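Local coordinates for protein neuraminidase (PDB 4K3Y) that forms the beta-propeller ectodomain of a bat influenza A virus surface protein that resembles neuraminidase but probably lacks the typical sialidase activity, at residues G20-Y25 / G361-V366; E37-R42 / F57-Y62; E234-F239 / N251-T256. One frame throughout, in Å; residues are numbered along the deposited sequence.

Overall arrangement
The chain folds as a six-bladed propeller of four-stranded antiparallel sheets, and the three contacts sit in different parts of it. Contact 1 joins the first strand, 20-26, to the tail that follows the last strand, 349-359, so contacts 2 and 3 are both nested in the loop it closes. Contact 2 lies in the next blade, in the hairpin of strands 40-48 and 53-61, its centre 29 Å from that of contact 1. Contact 3 comes later, in the loop between strands 230-233 and 268-269; its centre is 38 Å from that of contact 2, on the opposite side of the chain's centre. Ring closure, a blade hairpin and a disulfide-pinned loop are thus held separately.

Contact 1. Residues G20-Y25 / G361-V366; sequences GWVPTY and GSMPDV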
ATOM      1  N   GLY C  20      31.848 -13.866  10.134  1.00 70.04           N
ATOM      2  CA  GLY C  20      30.861 -13.686  11.179  1.00 67.24           C
ATOM      3  C   GLY C  20      29.469 -13.564  10.608  1.00 65.00           C
ATOM      4  O   GLY C  20      29.280 -13.573   9.388  1.00 60.76           O
ATOM      5  N   TRP C  21      28.486 -13.454  11.491  1.00 67.29           N
ATOM      6  CA  TRP C  21      27.106 -13.297  11.065  1.00 53.66           C
ATOM      7  C   TRP C  21      26.399 -12.273  11.964  1.00 59.87           C
ATOM      8  O   TRP C  21      26.656 -12.210  13.171  1.00 68.47           O
ATOM      9  CB  TRP C  21      26.404 -14.656  11.116  1.00 43.75           C
ATOM     10  CG  TRP C  21      27.125 -15.731  10.328  1.00 51.63           C
ATOM     11  CD1 TRP C  21      28.118 -16.565  10.787  1.00 52.97           C
ATOM     12  CD2 TRP C  21      26.923 -16.080   8.945  1.00 43.83           C
ATOM     13  NE1 TRP C  21      28.536 -17.408   9.777  1.00 55.40           N
ATOM     14  CE2 TRP C  21      27.822 -17.133   8.639  1.00 50.89           C
ATOM     15  CE3 TRP C  21      26.068 -15.612   7.941  1.00 44.91           C
ATOM     16  CZ2 TRP C  21      27.893 -17.719   7.370  1.00 51.20           C
ATOM     17  CZ3 TRP C  21      26.134 -16.200   6.681  1.00 45.72           C
ATOM     18  CH2 TRP C  21      27.042 -17.244   6.409  1.00 51.71           C
ATOM     19  N   VAL C  22      25.546 -11.439  11.367  1.00 55.33           N
ATOM     20  CA  VAL C  22      24.723 -10.491  12.130  1.00 61.93           C
ATOM     21  C   VAL C  22      23.277 -10.638  11.677  1.00 44.62           C
ATOM     22  O   VAL C  22      23.014 -10.913  10.506  1.00 46.72           O
ATOM     23  CB  VAL C  22      25.175  -9.024  11.917  1.00 64.11           C
ATOM     24  CG1 VAL C  22      24.746  -8.157  13.080  1.00 56.46           C
ATOM     25  CG2 VAL C  22      26.664  -8.954  11.784  1.00 50.36           C
ATOM     26  N   PRO C  23      22.326 -10.499  12.606  1.00 42.76           N
ATOM     27  CA  PRO C  23      20.920 -10.531  12.169  1.00 53.09           C
ATOM     28  C   PRO C  23      20.506  -9.352  11.267  1.00 57.82           C
ATOM     29  O   PRO C  23      20.978  -8.214  11.399  1.00 49.89           O
ATOM     30  CB  PRO C  23      20.124 -10.489  13.479  1.00 46.86           C
ATOM     31  CG  PRO C  23      21.125 -10.121  14.554  1.00 58.90           C
ATOM     32  CD  PRO C  23      22.465 -10.588  14.067  1.00 53.10           C
ATOM     33  N   THR C  24      19.610  -9.632  10.336  1.00 58.46           N
ATOM     34  CA  THR C  24      19.066  -8.574   9.504  1.00 54.03           C
ATOM     35  C   THR C  24      17.583  -8.414   9.787  1.00 55.76           C
ATOM     36  O   THR C  24      17.053  -7.310   9.760  1.00 72.47           O
ATOM     37  CB  THR C  24      19.291  -8.877   8.038  1.00 49.26           C
ATOM     38  OG1 THR C  24      18.843 -10.209   7.759  1.00 68.19           O
ATOM     39  CG2 THR C  24      20.771  -8.802   7.745  1.00 52.58           C
ATOM     40  N   TYR C  25      16.922  -9.525  10.076  1.00 58.59           N
ATOM     41  CA  TYR C  25      15.547  -9.484  10.534  1.00 59.11           C
ATOM     42  C   TYR C  25      15.388 -10.353  11.766  1.00 58.56           C
ATOM     43  O   TYR C  25      16.024 -11.413  11.885  1.00 59.44           O
ATOM     44  CB  TYR C  25      14.592  -9.951   9.446  1.00 57.30           C
ATOM     45  CG  TYR C  25      13.170 -10.018   9.913  1.00 54.61           C
ATOM     46  CD1 TYR C  25      12.420  -8.860  10.057  1.00 46.44           C
ATOM     47  CD2 TYR C  25      12.571 -11.238  10.217  1.00 44.12           C
ATOM     48  CE1 TYR C  25      11.107  -8.908  10.482  1.00 49.46           C
ATOM     49  CE2 TYR C  25      11.252 -11.299  10.649  1.00 43.51           C
ATOM     50  CZ  TYR C  25      10.523 -10.128  10.784  1.00 55.24           C
ATOM     51  OH  TYR C  25       9.212 -10.157  11.215  1.00 54.22           O
ATOM     52  N   GLY C 361      34.326  -9.748   8.828  1.00 57.48           N
ATOM     53  CA  GLY C 361      35.110  -9.736  10.054  1.00 55.18           C
ATOM     54  C   GLY C 361      34.585 -10.662  11.142  1.00 71.61           C
ATOM     55  O   GLY C 361      33.377 -10.902  11.239  1.00 83.07           O
ATOM     56  N   SER C 362      35.488 -11.179  11.972  1.00 66.56           N
ATOM     57  CA  SER C 362      35.093 -12.070  13.064  1.00 68.25           C
ATOM     58  C   SER C 362      34.239 -11.331  14.102  1.00 66.92           C
ATOM     59  O   SER C 362      34.426 -10.139  14.330  1.00 77.37           O
ATOM     60  CB  SER C 362      36.324 -12.703  13.724  1.00 64.33           C
ATOM     61  OG  SER C 362      36.969 -11.784  14.596  1.00 82.08           O
ATOM     62  N   MET C 363      33.288 -12.036  14.714  1.00 53.72           N
ATOM     63  CA  MET C 363      32.415 -11.433  15.722  1.00 50.09           C
ATOM     64  C   MET C 363      32.736 -11.933  17.136  1.00 56.51           C
ATOM     65  O   MET C 363      33.402 -12.963  17.308  1.00 55.82           O
ATOM     66  CB  MET C 363      30.939 -11.743  15.412  1.00 53.86           C
ATOM     67  CG  MET C 363      30.388 -11.254  14.065  1.00 53.02           C
ATOM     68  SD  MET C 363      30.515  -9.473  13.789  1.00 78.85           S
ATOM     69  CE  MET C 363      29.883  -8.876  15.333  1.00 72.81           C
ATOM     70  N   PRO C 364      32.268 -11.195  18.162  1.00 63.53           N
ATOM     71  CA  PRO C 364      32.315 -11.688  19.550  1.00 62.54           C
ATOM     72  C   PRO C 364      31.257 -12.770  19.792  1.00 62.87           C
ATOM     73  O   PRO C 364      30.349 -12.946  18.968  1.00 59.88           O
ATOM     74  CB  PRO C 364      31.951 -10.446  20.377  1.00 52.69           C
ATOM     75  CG  PRO C 364      31.118  -9.621  19.436  1.00 52.02           C
ATOM     76  CD  PRO C 364      31.761  -9.811  18.088  1.00 42.78           C
ATOM     77  N   ASP C 365      31.390 -13.486  20.905  1.00 58.83           N
ATOM     78  CA  ASP C 365      30.366 -14.426  21.343  1.00 64.75           C
ATOM     79  C   ASP C 365      29.204 -13.641  21.943  1.00 65.89           C
ATOM     80  O   ASP C 365      29.339 -13.072  23.038  1.00 63.46           O
ATOM     81  CB  ASP C 365      30.931 -15.429  22.364  1.00 62.47           C
ATOM     82  CG  ASP C 365      31.958 -16.364  21.754  1.00 72.12           C
ATOM     83  OD1 ASP C 365      31.745 -16.789  20.599  1.00 74.20           O
ATOM     84  OD2 ASP C 365      32.980 -16.669  22.414  1.00 82.10           O
ATOM     85  N   VAL C 366      28.081 -13.613  21.213  1.00 65.48           N
ATOM     86  CA  VAL C 366      26.864 -12.876  21.609  1.00 62.73           C
ATOM     87  C   VAL C 366      25.574 -13.668  21.336  1.00 53.39           C
ATOM     88  O   VAL C 366      25.500 -14.403  20.354  1.00 56.63           O
ATOM     89  CB  VAL C 366      26.790 -11.469  20.930  1.00 54.27           C
ATOM     90  CG1 VAL C 366      27.594 -11.441  19.658  1.00 51.72           C
ATOM     91  CG2 VAL C 366      25.356 -11.077  20.634  1.00 55.65           C
TER
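The indole of Trp21 takes no part in touching the tail, and it is the backbone N of this residue that meets Met363, with CG of the methionine 3.9 Å from Trp21 N. The indole belongs to the core instead, packed edge-to-face with the rings of Trp275 and Phe336. The other flat group here is the peptide that joins Gly20 to Trp21. Met363 CG approaches it obliquely, displaced to one side of its plane and on the N-H side, not the carbonyl side, and lies 3.8 Å from Gly20 CA. Since Gly20 has no side chain, the methionine can settle directly on the main chain.

Met363 has the largest share of the contact. Its CG stands beside its own backbone N, opposite the carbonyl carbon (chi1 -60°), and the chain bends again at chi2 and chi3. Curled up in this way, it brings SD round to Val22, where the sulfur is 4.4 Å from CG2, a loose apolar touch. Gly361 adds its carbonyl, with O 3.5 Å from Gly20 N. No hydrogen bond crosses between the segments.

The tail is anchored elsewhere: Met363 N bonds to Tyr308 OH, while Arg306 takes Met363 O and forms a salt bridge with Asp365. Phe121 and Ile130 of a second subunit pack on Met363 and Val22, placing the contact at the subunit interface. Strand 20-26 is an outermost strand of its blade and runs antiparallel to 349-359, so strands from both ends of the chain share this sheet, the usual way a beta-propeller closes its ring.

Contact 2. Residues E37-R42 / F57-Y62; sequences EQMLTR and FVSMGY
Thr41 and Phe57 meet methyl to ring. CG2 of the threonine sits over one face of the phenylalanine, 3.7 Å from the centroid of the Phe57 ring and 16° off its normal, a CH-pi contact displaced somewhat toward the rim. Met39 reaches the same ring obliquely, its CG 4.0 Å from Phe57 CE1. With CG anti to the backbone N (chi1 174°) and two further bends, the Met39 chain folds back over Ser59 CB and lays its sulfur against Tyr62. This is a Met-aromatic contact: Met39 SD is 4.3 Å from the centroid of the Tyr62 ring, 29° off the normal, so neither squarely above it nor at its rim. The carbonyl O of Glu37 stands at the edge of the same ring, near its plane.

Leu40, Arg42 and Val58 project to the face opposite Thr41 and Ser59, and Met60 packs against the first two. Leu40 CB packs 3.7 Å from Met60 CB. Farther along, the methionine crosses the Arg42 chain at about a right angle, with SD 3.9 Å from Arg42 CB, so the aliphatic part of the arginine does the touching.

Between the two layers the backbones bond as antiparallel strands. Arg42 and Val58 form a hydrogen-bonded pair, Val58 N reaching Arg42 O at 2.8 Å and Arg42 N reaching Val58 O at 2.9 Å. Thr41 and Ser59 are the adjacent non-hydrogen-bonded pair.

Tyr80 of strand 78-83 packs on Met39, Phe57 and Ser59. Leu40 and Arg42 instead rest on Ser350 and Asn351, so hairpin 40-48/53-61 bridges its own blade and strand 349-359 of the neighbouring one.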
ATOM      1  N   GLU C  37      -2.693 -10.038  15.763  1.00 76.82           N
ATOM      2  CA  GLU C  37      -3.153  -9.522  14.474  1.00 77.40           C
ATOM      3  C   GLU C  37      -2.359 -10.103  13.329  1.00 73.04           C
ATOM      4  O   GLU C  37      -2.730  -9.915  12.168  1.00 84.30           O
ATOM      5  CB  GLU C  37      -3.053  -7.997  14.400  1.00 86.22           C
ATOM      6  CG  GLU C  37      -3.515  -7.274  15.643  1.00 98.80           C
ATOM      7  CD  GLU C  37      -2.386  -7.070  16.626  1.00110.39           C
ATOM      8  OE1 GLU C  37      -1.239  -6.859  16.172  1.00113.91           O
ATOM      9  OE2 GLU C  37      -2.641  -7.128  17.845  1.00115.44           O
ATOM     10  N   GLN C  38      -1.254 -10.781  13.643  1.00 61.09           N
ATOM     11  CA  GLN C  38      -0.462 -11.418  12.594  1.00 54.88           C
ATOM     12  C   GLN C  38      -1.115 -12.715  12.122  1.00 54.92           C
ATOM     13  O   GLN C  38      -1.707 -13.466  12.916  1.00 58.38           O
ATOM     14  CB  GLN C  38       0.981 -11.672  13.040  1.00 48.89           C
ATOM     15  CG  GLN C  38       1.841 -10.424  13.160  1.00 65.36           C
ATOM     16  CD  GLN C  38       3.305 -10.741  13.470  1.00 72.82           C
ATOM     17  OE1 GLN C  38       3.808 -11.816  13.139  1.00 75.82           O
ATOM     18  NE2 GLN C  38       3.989  -9.804  14.109  1.00 64.66           N
ATOM     19  N   MET C  39      -1.038 -12.945  10.817  1.00 47.81           N
ATOM     20  CA  MET C  39      -1.308 -14.253  10.249  1.00 58.93           C
ATOM     21  C   MET C  39      -0.343 -15.283  10.879  1.00 65.64           C
ATOM     22  O   MET C  39       0.862 -15.011  11.044  1.00 66.09           O
ATOM     23  CB  MET C  39      -1.099 -14.196   8.728  1.00 64.28           C
ATOM     24  CG  MET C  39      -1.207 -15.531   8.018  1.00 65.01           C
ATOM     25  SD  MET C  39      -2.924 -16.009   7.793  1.00140.45           S
ATOM     26  CE  MET C  39      -3.270 -15.239   6.217  1.00 69.74           C
ATOM     27  N   LEU C  40      -0.879 -16.445  11.256  1.00 56.30           N
ATOM     28  CA  LEU C  40      -0.058 -17.562  11.711  1.00 54.04           C
ATOM     29  C   LEU C  40       0.654 -18.172  10.517  1.00 57.22           C
ATOM     30  O   LEU C  40       0.022 -18.604   9.567  1.00 75.10           O
ATOM     31  CB  LEU C  40      -0.905 -18.633  12.401  1.00 50.83           C
ATOM     32  CG  LEU C  40      -1.093 -18.524  13.916  1.00 64.02           C
ATOM     33  CD1 LEU C  40      -1.255 -17.071  14.353  1.00 63.20           C
ATOM     34  CD2 LEU C  40      -2.295 -19.343  14.345  1.00 63.41           C
ATOM     35  N   THR C  41       1.977 -18.211  10.573  1.00 56.68           N
ATOM     36  CA  THR C  41       2.776 -18.684   9.454  1.00 52.70           C
ATOM     37  C   THR C  41       3.422 -20.036   9.734  1.00 57.63           C
ATOM     38  O   THR C  41       3.681 -20.386  10.889  1.00 61.71           O
ATOM     39  CB  THR C  41       3.908 -17.707   9.157  1.00 47.93           C
ATOM     40  OG1 THR C  41       4.828 -17.700  10.259  1.00 65.31           O
ATOM     41  CG2 THR C  41       3.345 -16.327   8.976  1.00 44.62           C
ATOM     42  N   ARG C  42       3.680 -20.779   8.661  1.00 54.80           N
ATOM     43  CA  ARG C  42       4.485 -21.992   8.713  1.00 52.60           C
ATOM     44  C   ARG C  42       5.205 -22.210   7.371  1.00 54.64           C
ATOM     45  O   ARG C  42       4.839 -21.607   6.357  1.00 60.17           O
ATOM     46  CB  ARG C  42       3.638 -23.212   9.116  1.00 55.82           C
ATOM     47  CG  ARG C  42       2.613 -23.686   8.088  1.00 62.32           C
ATOM     48  CD  ARG C  42       2.032 -25.044   8.504  1.00 84.72           C
ATOM     49  NE  ARG C  42       1.656 -25.873   7.358  1.00105.67           N
ATOM     50  CZ  ARG C  42       2.504 -26.642   6.678  1.00118.18           C
ATOM     51  NH1 ARG C  42       3.785 -26.691   7.016  1.00116.48           N
ATOM     52  NH2 ARG C  42       2.069 -27.360   5.653  1.00121.21           N
ATOM     53  N   PHE C  57       5.591 -17.934   2.860  1.00 51.83           N
ATOM     54  CA  PHE C  57       5.081 -18.857   3.865  1.00 51.56           C
ATOM     55  C   PHE C  57       3.700 -19.411   3.513  1.00 61.06           C
ATOM     56  O   PHE C  57       3.035 -18.952   2.564  1.00 56.12           O
ATOM     57  CB  PHE C  57       5.018 -18.187   5.239  1.00 45.14           C
ATOM     58  CG  PHE C  57       4.108 -17.001   5.290  1.00 62.69           C
ATOM     59  CD1 PHE C  57       2.751 -17.155   5.572  1.00 65.56           C
ATOM     60  CD2 PHE C  57       4.602 -15.722   5.068  1.00 65.59           C
ATOM     61  CE1 PHE C  57       1.905 -16.054   5.630  1.00 56.85           C
ATOM     62  CE2 PHE C  57       3.756 -14.613   5.119  1.00 65.72           C
ATOM     63  CZ  PHE C  57       2.409 -14.781   5.401  1.00 59.74           C
ATOM     64  N   VAL C  58       3.288 -20.411   4.290  1.00 52.66           N
ATOM     65  CA  VAL C  58       1.947 -20.971   4.198  1.00 55.95           C
ATOM     66  C   VAL C  58       1.194 -20.572   5.465  1.00 56.17           C
ATOM     67  O   VAL C  58       1.768 -20.565   6.549  1.00 64.72           O
ATOM     68  CB  VAL C  58       1.998 -22.499   4.017  1.00 65.62           C
ATOM     69  CG1 VAL C  58       0.589 -23.091   4.009  1.00 67.45           C
ATOM     70  CG2 VAL C  58       2.750 -22.847   2.714  1.00 45.76           C
ATOM     71  N   SER C  59      -0.076 -20.201   5.335  1.00 59.04           N
ATOM     72  CA  SER C  59      -0.816 -19.642   6.473  1.00 66.93           C
ATOM     73  C   SER C  59      -1.514 -20.716   7.298  1.00 91.67           C
ATOM     74  O   SER C  59      -1.723 -21.837   6.822  1.00 98.09           O
ATOM     75  CB  SER C  59      -1.889 -18.715   5.978  1.00 63.31           C
ATOM     76  OG  SER C  59      -2.823 -19.479   5.242  1.00 85.93           O
ATOM     77  N   MET C  60      -1.866 -20.357   8.533  1.00 96.21           N
ATOM     78  CA  MET C  60      -2.667 -21.197   9.420  1.00 95.73           C
ATOM     79  C   MET C  60      -3.833 -20.374   9.989  1.00104.45           C
ATOM     80  O   MET C  60      -4.690 -20.904  10.701  1.00107.42           O
ATOM     81  CB  MET C  60      -1.821 -21.753  10.569  1.00 91.40           C
ATOM     82  CG  MET C  60      -0.567 -22.518  10.161  1.00 91.35           C
ATOM     83  SD  MET C  60       0.577 -22.758  11.545  1.00152.27           S
ATOM     84  CE  MET C  60      -0.474 -23.544  12.763  1.00 98.75           C
ATOM     85  N   GLY C  61      -3.850 -19.074   9.689  1.00104.52           N
ATOM     86  CA  GLY C  61      -4.968 -18.217  10.050  1.00 98.40           C
ATOM     87  C   GLY C  61      -4.746 -17.244  11.194  1.00 95.20           C
ATOM     88  O   GLY C  61      -3.676 -16.656  11.333  1.00101.05           O
ATOM     89  N   TYR C  62      -5.773 -17.079  12.022  1.00 92.59           N
ATOM     90  CA  TYR C  62      -5.755 -16.072  13.078  1.00 96.95           C
ATOM     91  C   TYR C  62      -6.426 -16.573  14.353  1.00103.80           C
ATOM     92  O   TYR C  62      -7.152 -17.569  14.328  1.00119.09           O
ATOM     93  CB  TYR C  62      -6.513 -14.830  12.606  1.00 99.99           C
ATOM     94  CG  TYR C  62      -5.974 -14.181  11.350  1.00 98.15           C
ATOM     95  CD1 TYR C  62      -4.963 -13.230  11.423  1.00 99.05           C
ATOM     96  CD2 TYR C  62      -6.489 -14.501  10.096  1.00100.40           C
ATOM     97  CE1 TYR C  62      -4.471 -12.621  10.284  1.00100.06           C
ATOM     98  CE2 TYR C  62      -6.000 -13.895   8.945  1.00 96.87           C
ATOM     99  CZ  TYR C  62      -4.987 -12.953   9.049  1.00 97.46           C
ATOM    100  OH  TYR C  62      -4.480 -12.335   7.925  1.00 91.98           O
TER

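Contact 3. Residues E234-F239 / N251-T256; sequences EPCLGF and NYCDKT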
ATOM      1  N   GLU C 234      29.416 -36.064   0.051  1.00 79.40           N
ATOM      2  CA  GLU C 234      29.116 -36.344   1.447  1.00 76.91           C
ATOM      3  C   GLU C 234      30.189 -35.739   2.331  1.00 79.50           C
ATOM      4  O   GLU C 234      31.368 -36.053   2.182  1.00 93.60           O
ATOM      5  CB  GLU C 234      29.030 -37.841   1.706  1.00 68.53           C
ATOM      6  CG  GLU C 234      28.887 -38.178   3.178  1.00 80.32           C
ATOM      7  CD  GLU C 234      27.440 -38.114   3.658  1.00 94.15           C
ATOM      8  OE1 GLU C 234      26.533 -37.960   2.810  1.00 97.51           O
ATOM      9  OE2 GLU C 234      27.209 -38.229   4.882  1.00 91.48           O
ATOM     10  N   PRO C 235      29.782 -34.867   3.257  1.00 77.46           N
ATOM     11  CA  PRO C 235      30.728 -34.183   4.144  1.00 81.76           C
ATOM     12  C   PRO C 235      31.544 -35.170   4.971  1.00 84.59           C
ATOM     13  O   PRO C 235      31.018 -36.154   5.508  1.00 83.77           O
ATOM     14  CB  PRO C 235      29.825 -33.320   5.039  1.00 73.91           C
ATOM     15  CG  PRO C 235      28.470 -33.941   4.945  1.00 70.82           C
ATOM     16  CD  PRO C 235      28.385 -34.526   3.565  1.00 73.49           C
ATOM     17  N   CYS C 236      32.839 -34.895   5.044  1.00 88.40           N
ATOM     18  CA  CYS C 236      33.779 -35.764   5.728  1.00 87.07           C
ATOM     19  C   CYS C 236      33.996 -35.271   7.160  1.00 81.72           C
ATOM     20  O   CYS C 236      35.005 -35.578   7.796  1.00 87.98           O
ATOM     21  CB  CYS C 236      35.097 -35.816   4.941  1.00 76.61           C
ATOM     22  SG  CYS C 236      34.927 -36.458   3.243  1.00110.38           S
ATOM     23  N   LEU C 237      33.025 -34.519   7.669  1.00 71.98           N
ATOM     24  CA  LEU C 237      33.160 -33.886   8.979  1.00 65.44           C
ATOM     25  C   LEU C 237      32.268 -34.491  10.068  1.00 73.79           C
ATOM     26  O   LEU C 237      31.047 -34.609   9.918  1.00 82.02           O
ATOM     27  CB  LEU C 237      32.910 -32.381   8.859  1.00 71.97           C
ATOM     28  CG  LEU C 237      34.145 -31.477   8.769  1.00 76.26           C
ATOM     29  CD1 LEU C 237      35.268 -32.139   8.000  1.00 78.77           C
ATOM     30  CD2 LEU C 237      33.779 -30.164   8.115  1.00 72.19           C
ATOM     31  N   GLY C 238      32.904 -34.859  11.174  1.00 82.35           N
ATOM     32  CA  GLY C 238      32.231 -35.487  12.290  1.00 75.20           C
ATOM     33  C   GLY C 238      31.365 -34.537  13.093  1.00 77.38           C
ATOM     34  O   GLY C 238      30.756 -34.958  14.078  1.00 68.94           O
ATOM     35  N   PHE C 239      31.316 -33.265  12.683  1.00 79.66           N
ATOM     36  CA  PHE C 239      30.381 -32.273  13.251  1.00 77.17           C
ATOM     37  C   PHE C 239      28.999 -32.432  12.596  1.00 69.21           C
ATOM     38  O   PHE C 239      28.731 -31.892  11.517  1.00 61.94           O
ATOM     39  CB  PHE C 239      30.913 -30.858  13.033  1.00 72.30           C
ATOM     40  CG  PHE C 239      30.157 -29.787  13.786  1.00 68.74           C
ATOM     41  CD1 PHE C 239      30.284 -29.671  15.162  1.00 57.83           C
ATOM     42  CD2 PHE C 239      29.356 -28.862  13.109  1.00 64.48           C
ATOM     43  CE1 PHE C 239      29.614 -28.671  15.865  1.00 60.61           C
ATOM     44  CE2 PHE C 239      28.677 -27.862  13.808  1.00 61.16           C
ATOM     45  CZ  PHE C 239      28.803 -27.766  15.186  1.00 61.69           C
ATOM     46  N   ASN C 251      36.339 -37.633  12.040  1.00 64.45           N
ATOM     47  CA  ASN C 251      36.107 -37.336  10.639  1.00 70.01           C
ATOM     48  C   ASN C 251      36.208 -38.597   9.785  1.00 85.08           C
ATOM     49  O   ASN C 251      37.158 -39.373   9.914  1.00 97.84           O
ATOM     50  CB  ASN C 251      37.083 -36.269  10.142  1.00 78.60           C
ATOM     51  CG  ASN C 251      36.862 -34.920  10.803  1.00 82.55           C
ATOM     52  OD1 ASN C 251      36.006 -34.769  11.675  1.00 80.26           O
ATOM     53  ND2 ASN C 251      37.645 -33.934  10.394  1.00 87.63           N
ATOM     54  N   TYR C 252      35.207 -38.811   8.935  1.00 91.25           N
ATOM     55  CA  TYR C 252      35.237 -39.886   7.940  1.00 83.57           C
ATOM     56  C   TYR C 252      34.306 -39.574   6.770  1.00 83.23           C
ATOM     57  O   TYR C 252      33.403 -38.738   6.896  1.00 85.98           O
ATOM     58  CB  TYR C 252      34.940 -41.257   8.558  1.00 62.29           C
ATOM     59  CG  TYR C 252      33.612 -41.427   9.264  1.00 64.09           C
ATOM     60  CD1 TYR C 252      32.412 -41.541   8.551  1.00 64.96           C
ATOM     61  CD2 TYR C 252      33.562 -41.533  10.650  1.00 65.63           C
ATOM     62  CE1 TYR C 252      31.187 -41.724   9.216  1.00 53.95           C
ATOM     63  CE2 TYR C 252      32.355 -41.720  11.322  1.00 70.67           C
ATOM     64  CZ  TYR C 252      31.173 -41.812  10.608  1.00 66.05           C
ATOM     65  OH  TYR C 252      29.996 -41.998  11.303  1.00 59.15           O
ATOM     66  N   CYS C 253      34.515 -40.232   5.635  1.00 85.49           N
ATOM     67  CA  CYS C 253      33.891 -39.751   4.400  1.00 89.32           C
ATOM     68  C   CYS C 253      32.651 -40.499   3.913  1.00 90.97           C
ATOM     69  O   CYS C 253      32.407 -40.582   2.714  1.00101.85           O
ATOM     70  CB  CYS C 253      34.932 -39.599   3.279  1.00 80.82           C
ATOM     71  SG  CYS C 253      36.018 -38.162   3.502  1.00155.50           S
ATOM     72  N   ASP C 254      31.859 -41.019   4.843  1.00 87.91           N
ATOM     73  CA  ASP C 254      30.553 -41.580   4.496  1.00 90.16           C
ATOM     74  C   ASP C 254      29.529 -41.387   5.604  1.00 86.89           C
ATOM     75  O   ASP C 254      29.806 -40.721   6.608  1.00 89.93           O
ATOM     76  CB  ASP C 254      30.637 -43.056   4.079  1.00 98.40           C
ATOM     77  CG  ASP C 254      31.741 -43.815   4.799  1.00100.64           C
ATOM     78  OD1 ASP C 254      32.227 -43.327   5.844  1.00101.59           O
ATOM     79  OD2 ASP C 254      32.114 -44.905   4.306  1.00 89.68           O
ATOM     80  N   LYS C 255      28.349 -41.973   5.412  1.00 82.19           N
ATOM     81  CA  LYS C 255      27.189 -41.637   6.230  1.00 77.89           C
ATOM     82  C   LYS C 255      27.390 -41.970   7.698  1.00 81.42           C
ATOM     83  O   LYS C 255      28.093 -42.930   8.041  1.00 83.73           O
ATOM     84  CB  LYS C 255      25.925 -42.348   5.724  1.00 74.86           C
ATOM     85  CG  LYS C 255      25.482 -42.004   4.298  1.00 80.37           C
ATOM     86  CD  LYS C 255      24.475 -43.055   3.802  1.00 82.34           C
ATOM     87  CE  LYS C 255      24.050 -42.828   2.358  1.00 93.40           C
ATOM     88  NZ  LYS C 255      25.071 -43.260   1.356  1.00 97.87           N
ATOM     89  N   THR C 256      26.777 -41.158   8.556  1.00 73.90           N
ATOM     90  CA  THR C 256      26.625 -41.505   9.964  1.00 71.00           C
ATOM     91  C   THR C 256      25.226 -42.094  10.163  1.00 70.84           C
ATOM     92  O   THR C 256      24.261 -41.383  10.453  1.00 71.01           O
ATOM     93  CB  THR C 256      26.834 -40.288  10.861  1.00 60.98           C
ATOM     94  OG1 THR C 256      28.142 -39.763  10.636  1.00 66.48           O
ATOM     95  CG2 THR C 256      26.686 -40.668  12.329  1.00 57.42           C
TER
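Cys236 and Cys253 join two irregular stretches of one long loop, whose end-to-end directions differ by 130° and which come together without strand pairing. Their disulfide is the covalent tie, with Cys236 SG bonded to Cys253 SG at 2.0 Å and a torsion of 116° about the S-S bond. On both cysteines the sulfur stands beside the backbone N, opposite the carbonyl carbon. Next to the bridge, Cys236 CA faces Tyr252 O at 3.2 Å in a CA-H...O contact.

A hydrogen bond links the segments at Gly238. Gly238 N donates to Asn251 OD1 over 3.1 Å; the N-H points almost straight at the oxygen, yet the donor stands well above the amide's carbonyl plane, 50° out of it. The same amide runs side by side with Leu237, and its ND2 lies 3.8 Å from Leu237 CD1. Since ND2 also bonds to Val300 O, both ends of the amide are engaged and its rotation is fixed.

At the other end Glu234 bends over the chain beyond the disulfide, OE2 coming 3.7 Å from Lys255 CA. The charged ends do not meet: Glu234 OE1 and Lys255 NZ are 5.7 Å apart. Within its own segment, Thr256 OG1 donates to Tyr252 OH.

Lys218 bonds to the carbonyls of both Pro235 and Asp254, and Asp216, a calcium ligand, accepts the N-H of Thr256. Cys236 pairs by its backbone with Leu297, while Leu237 packs on Phe293 of strand 286-294. The loop, which leads from strand 230-233 to strand 268-269, is thereby fastened to the next blade on one side and to the calcium region on another.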